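Local coordinates for glycoside hydrolase 15-related protein (Kribbella flavida, PDB 5Z3E) that hydrolyses the alpha-1,6-glucosidic linkage of isomaltose from the non-reducing end, releasing beta-D-glucose and D-glucose, at residues A[123-128]-A[143-148]. The protein carries 1 engineered substitution. Numbering follows the deposited sequence.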
ATOM      1  N   VAL A 123      19.770  20.109  -4.578  1.00 12.76           N
ATOM      2  CA  VAL A 123      18.742  19.120  -4.351  1.00 12.52           C
ATOM      3  C   VAL A 123      18.592  18.250  -5.604  1.00 11.05           C
ATOM      4  O   VAL A 123      18.463  18.782  -6.714  1.00 12.38           O
ATOM      5  CB  VAL A 123      17.432  19.762  -3.978  1.00 13.07           C
ATOM      6  CG1 VAL A 123      16.332  18.710  -3.830  1.00 12.69           C
ATOM      7  CG2 VAL A 123      17.580  20.566  -2.672  1.00 15.95           C
ATOM      8  N   PRO A 124      18.607  16.934  -5.461  1.00 10.39           N
ATOM      9  CA  PRO A 124      18.533  16.081  -6.637  1.00 10.51           C
ATOM     10  C   PRO A 124      17.205  16.223  -7.345  1.00  9.02           C
ATOM     11  O   PRO A 124      16.158  16.386  -6.693  1.00  9.48           O
ATOM     12  CB  PRO A 124      18.707  14.658  -6.088  1.00 12.25           C
ATOM     13  CG  PRO A 124      18.565  14.789  -4.720  1.00 22.88           C
ATOM     14  CD  PRO A 124      18.855  16.127  -4.232  1.00 12.42           C
ATOM     15  N   SER A 125      17.243  16.068  -8.651  1.00  9.60           N
ATOM     16  CA  SER A 125      16.045  15.965  -9.452  1.00  9.36           C
ATOM     17  C   SER A 125      15.337  14.642  -9.220  1.00  9.37           C
ATOM     18  O   SER A 125      15.977  13.640  -8.833  1.00 10.09           O
ATOM     19  CB  SER A 125      16.454  16.038 -10.926  1.00 10.46           C
ATOM     20  OG  SER A 125      15.368  15.692 -11.779  1.00 11.31           O
ATOM     21  N   ASN A 126      14.058  14.599  -9.526  1.00  9.54           N
ATOM     22  CA  ASN A 126      13.313  13.343  -9.510  1.00  9.80           C
ATOM     23  C   ASN A 126      14.021  12.261 -10.317  1.00  9.83           C
ATOM     24  O   ASN A 126      13.921  11.081  -9.974  1.00 10.96           O
ATOM     25  CB  ASN A 126      11.916  13.538 -10.053  1.00 10.40           C
ATOM     26  CG  ASN A 126      10.995  14.261  -9.112  1.00 11.76           C
ATOM     27  OD1 ASN A 126      11.358  14.537  -7.964  1.00 13.28           O
ATOM     28  ND2 ASN A 126       9.827  14.558  -9.579  1.00 12.69           N
ATOM     29  N   GLU A 127      14.744  12.632 -11.377  1.00 10.34           N
ATOM     30  CA  GLU A 127      15.405  11.616 -12.202  1.00 10.82           C
ATOM     31  C   GLU A 127      16.486  10.830 -11.458  1.00 11.25           C
ATOM     32  O   GLU A 127      16.861   9.751 -11.885  1.00 12.97           O
ATOM     33  CB  GLU A 127      15.969  12.209 -13.487  1.00 11.35           C
ATOM     34  CG  GLU A 127      17.121  13.176 -13.309  1.00 12.03           C
ATOM     35  CD  GLU A 127      17.779  13.586 -14.603  1.00 11.91           C
ATOM     36  OE1 GLU A 127      17.412  13.049 -15.675  1.00 14.06           O
ATOM     37  OE2 GLU A 127      18.670  14.461 -14.555  1.00 14.16           O
ATOM     38  N   GLY A 128      17.003  11.382 -10.359  1.00 10.67           N
ATOM     39  CA  GLY A 128      18.054  10.762  -9.575  1.00 11.83           C
ATOM     40  C   GLY A 128      17.577   9.993  -8.345  1.00 10.25           C
ATOM     41  O   GLY A 128      18.402   9.457  -7.614  1.00 11.50           O
ATOM     42  N   ASP A 143      11.994   4.577 -14.908  1.00 12.38           N
ATOM     43  CA  ASP A 143      12.685   5.840 -14.756  1.00 12.42           C
ATOM     44  C   ASP A 143      11.916   6.725 -13.786  1.00 10.87           C
ATOM     45  O   ASP A 143      10.768   7.112 -14.067  1.00 11.34           O
ATOM     46  CB  ASP A 143      12.734   6.512 -16.117  1.00 14.72           C
ATOM     47  CG  ASP A 143      13.442   7.847 -16.123  1.00 17.62           C
ATOM     48  OD1 ASP A 143      13.745   8.442 -15.060  1.00 14.84           O
ATOM     49  OD2 ASP A 143      13.664   8.341 -17.245  1.00 23.31           O
ATOM     50  N   PRO A 144      12.513   7.101 -12.626  1.00 11.02           N
ATOM     51  CA  PRO A 144      11.762   7.863 -11.636  1.00 10.22           C
ATOM     52  C   PRO A 144      11.379   9.260 -12.095  1.00  9.74           C
ATOM     53  O   PRO A 144      10.510   9.859 -11.483  1.00  9.91           O
ATOM     54  CB  PRO A 144      12.672   7.905 -10.409  1.00 11.72           C
ATOM     55  CG  PRO A 144      14.005   7.678 -10.922  1.00 13.80           C
ATOM     56  CD  PRO A 144      13.852   6.747 -12.128  1.00 12.04           C
ATOM     57  N   TRP A 145      11.939   9.789 -13.186  1.00  9.78           N
ATOM     58  CA  TRP A 145      11.369  11.022 -13.693  1.00  9.81           C
ATOM     59  C   TRP A 145       9.859  10.852 -13.937  1.00  9.47           C
ATOM     60  O   TRP A 145       9.070  11.780 -13.702  1.00 10.07           O
ATOM     61  CB  TRP A 145      12.063  11.491 -14.988  1.00 10.62           C
ATOM     62  CG  TRP A 145      11.457  12.744 -15.482  1.00 10.17           C
ATOM     63  CD1 TRP A 145      10.535  12.898 -16.470  1.00 11.46           C
ATOM     64  CD2 TRP A 145      11.585  14.032 -14.875  1.00  9.66           C
ATOM     65  NE1 TRP A 145      10.086  14.188 -16.527  1.00 11.32           N
ATOM     66  CE2 TRP A 145      10.708  14.922 -15.544  1.00  9.82           C
ATOM     67  CE3 TRP A 145      12.333  14.536 -13.804  1.00 10.17           C
ATOM     68  CZ2 TRP A 145      10.576  16.251 -15.187  1.00 10.61           C
ATOM     69  CZ3 TRP A 145      12.186  15.854 -13.435  1.00 10.50           C
ATOM     70  CH2 TRP A 145      11.319  16.696 -14.124  1.00 10.73           C
ATOM     71  N   TRP A 146       9.479   9.690 -14.468  1.00  9.91           N
ATOM     72  CA  TRP A 146       8.120   9.433 -14.873  1.00 10.73           C
ATOM     73  C   TRP A 146       7.241   8.808 -13.800  1.00  9.91           C
ATOM     74  O   TRP A 146       6.024   8.787 -13.975  1.00 11.14           O
ATOM     75  CB  TRP A 146       8.090   8.562 -16.133  1.00 13.44           C
ATOM     76  CG  TRP A 146       8.767   9.187 -17.271  1.00 15.86           C
ATOM     77  CD1 TRP A 146       9.931   8.814 -17.806  1.00 21.34           C
ATOM     78  CD2 TRP A 146       8.313  10.316 -18.008  1.00 18.34           C
ATOM     79  NE1 TRP A 146      10.241   9.629 -18.859  1.00 23.38           N
ATOM     80  CE2 TRP A 146       9.264  10.586 -19.000  1.00 21.82           C
ATOM     81  CE3 TRP A 146       7.188  11.134 -17.885  1.00 19.40           C
ATOM     82  CZ2 TRP A 146       9.138  11.633 -19.930  1.00 25.33           C
ATOM     83  CZ3 TRP A 146       7.064  12.193 -18.752  1.00 26.64           C
ATOM     84  CH2 TRP A 146       8.011  12.413 -19.776  1.00 26.56           C
ATOM     85  N   ASP A 147       7.818   8.305 -12.703  1.00  9.51           N
ATOM     86  CA  ASP A 147       7.016   7.635 -11.707  1.00  9.39           C
ATOM     87  C   ASP A 147       7.517   7.765 -10.272  1.00  8.73           C
ATOM     88  O   ASP A 147       7.063   6.993  -9.414  1.00  9.19           O
ATOM     89  CB  ASP A 147       6.790   6.164 -12.076  1.00 10.18           C
ATOM     90  CG  ASP A 147       8.043   5.339 -11.959  1.00  9.74           C
ATOM     91  OD1 ASP A 147       9.091   5.876 -11.564  1.00  9.79           O
ATOM     92  OD2 ASP A 147       7.967   4.115 -12.255  1.00 11.99           O
ATOM     93  N   PHE A 148       8.330   8.762  -9.983  1.00  8.37           N
ATOM     94  CA  PHE A 148       8.873   9.009  -8.646  1.00  8.14           C
ATOM     95  C   PHE A 148       7.788   8.940  -7.564  1.00  7.55           C
ATOM     96  O   PHE A 148       6.811   9.697  -7.598  1.00  8.12           O
ATOM     97  CB  PHE A 148       9.524  10.404  -8.598  1.00  8.66           C
ATOM     98  CG  PHE A 148       9.957  10.829  -7.230  1.00  7.98           C
ATOM     99  CD1 PHE A 148      10.758  10.027  -6.437  1.00  8.81           C
ATOM    100  CD2 PHE A 148       9.577  12.058  -6.724  1.00  8.26           C
ATOM    101  CE1 PHE A 148      11.125  10.412  -5.172  1.00  9.11           C
ATOM    102  CE2 PHE A 148       9.950  12.450  -5.443  1.00  8.56           C
ATOM    103  CZ  PHE A 148      10.717  11.631  -4.674  1.00  8.76           C
TER
HETATM  104  O   HOH W   1       9.253  14.272 -12.489  1.00 11.39           O
HETATM  105  O   HOH W   2      16.383   8.852 -14.493  1.00 20.25           O
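E127 and W145 bring the two backbones closest, with their CA atoms 4.3 Å apart. In 123-128 an ST turn leads into the 3-10 segment 126-128: E127 N donates to S125 OG at 3.1 Å, nearly straight at 168°. In 143-148, D143 is the N-cap of the short, weakly bonded helix 144-147, and its OD1 accepts from W145 N at 2.9 Å. The contact joins the loop after helix 108-119 to the short helix carrying W145, which probably binds substrate, as in other family 15 glycosidases. No direct hydrogen bond crosses between the segments. Two waters link them instead. One accepts from N126 ND2 and donates to W145 O, and it sits over the centre of one indole face. The other donates to both E127 O and D143 OD1.

With W145 CG opposite the backbone N (chi1 180°), the indole reaches out so that CE3 and CZ3 of its benzo ring face S125 to E127. S125 OG meets this edge near the ring plane, 3.6 Å from CZ3. E127 N also lies at the edge, close to CE3, while N126 CB approaches the same atoms obliquely. The ring of P144 packs against the carbonyls of the 3-10 segment, with its CB 3.4 Å from N126 O and its CG near E127 O.

N126 points at the second segment and touches both W145 and F148, CB against the indole and the amide against the phenyl ring. Its side chain crosses that of F148 at about a right angle, with amide and ring planes 38° apart. R191 NH2 donates to N126 OD1 and also to P124 O. With the water on ND2, both ends of the amide are bonded. F148 is buried, its side chain about 9 Å from that of E198, the inferred proton donor. F148 CD2 lies 3.3 Å from N126 OD1.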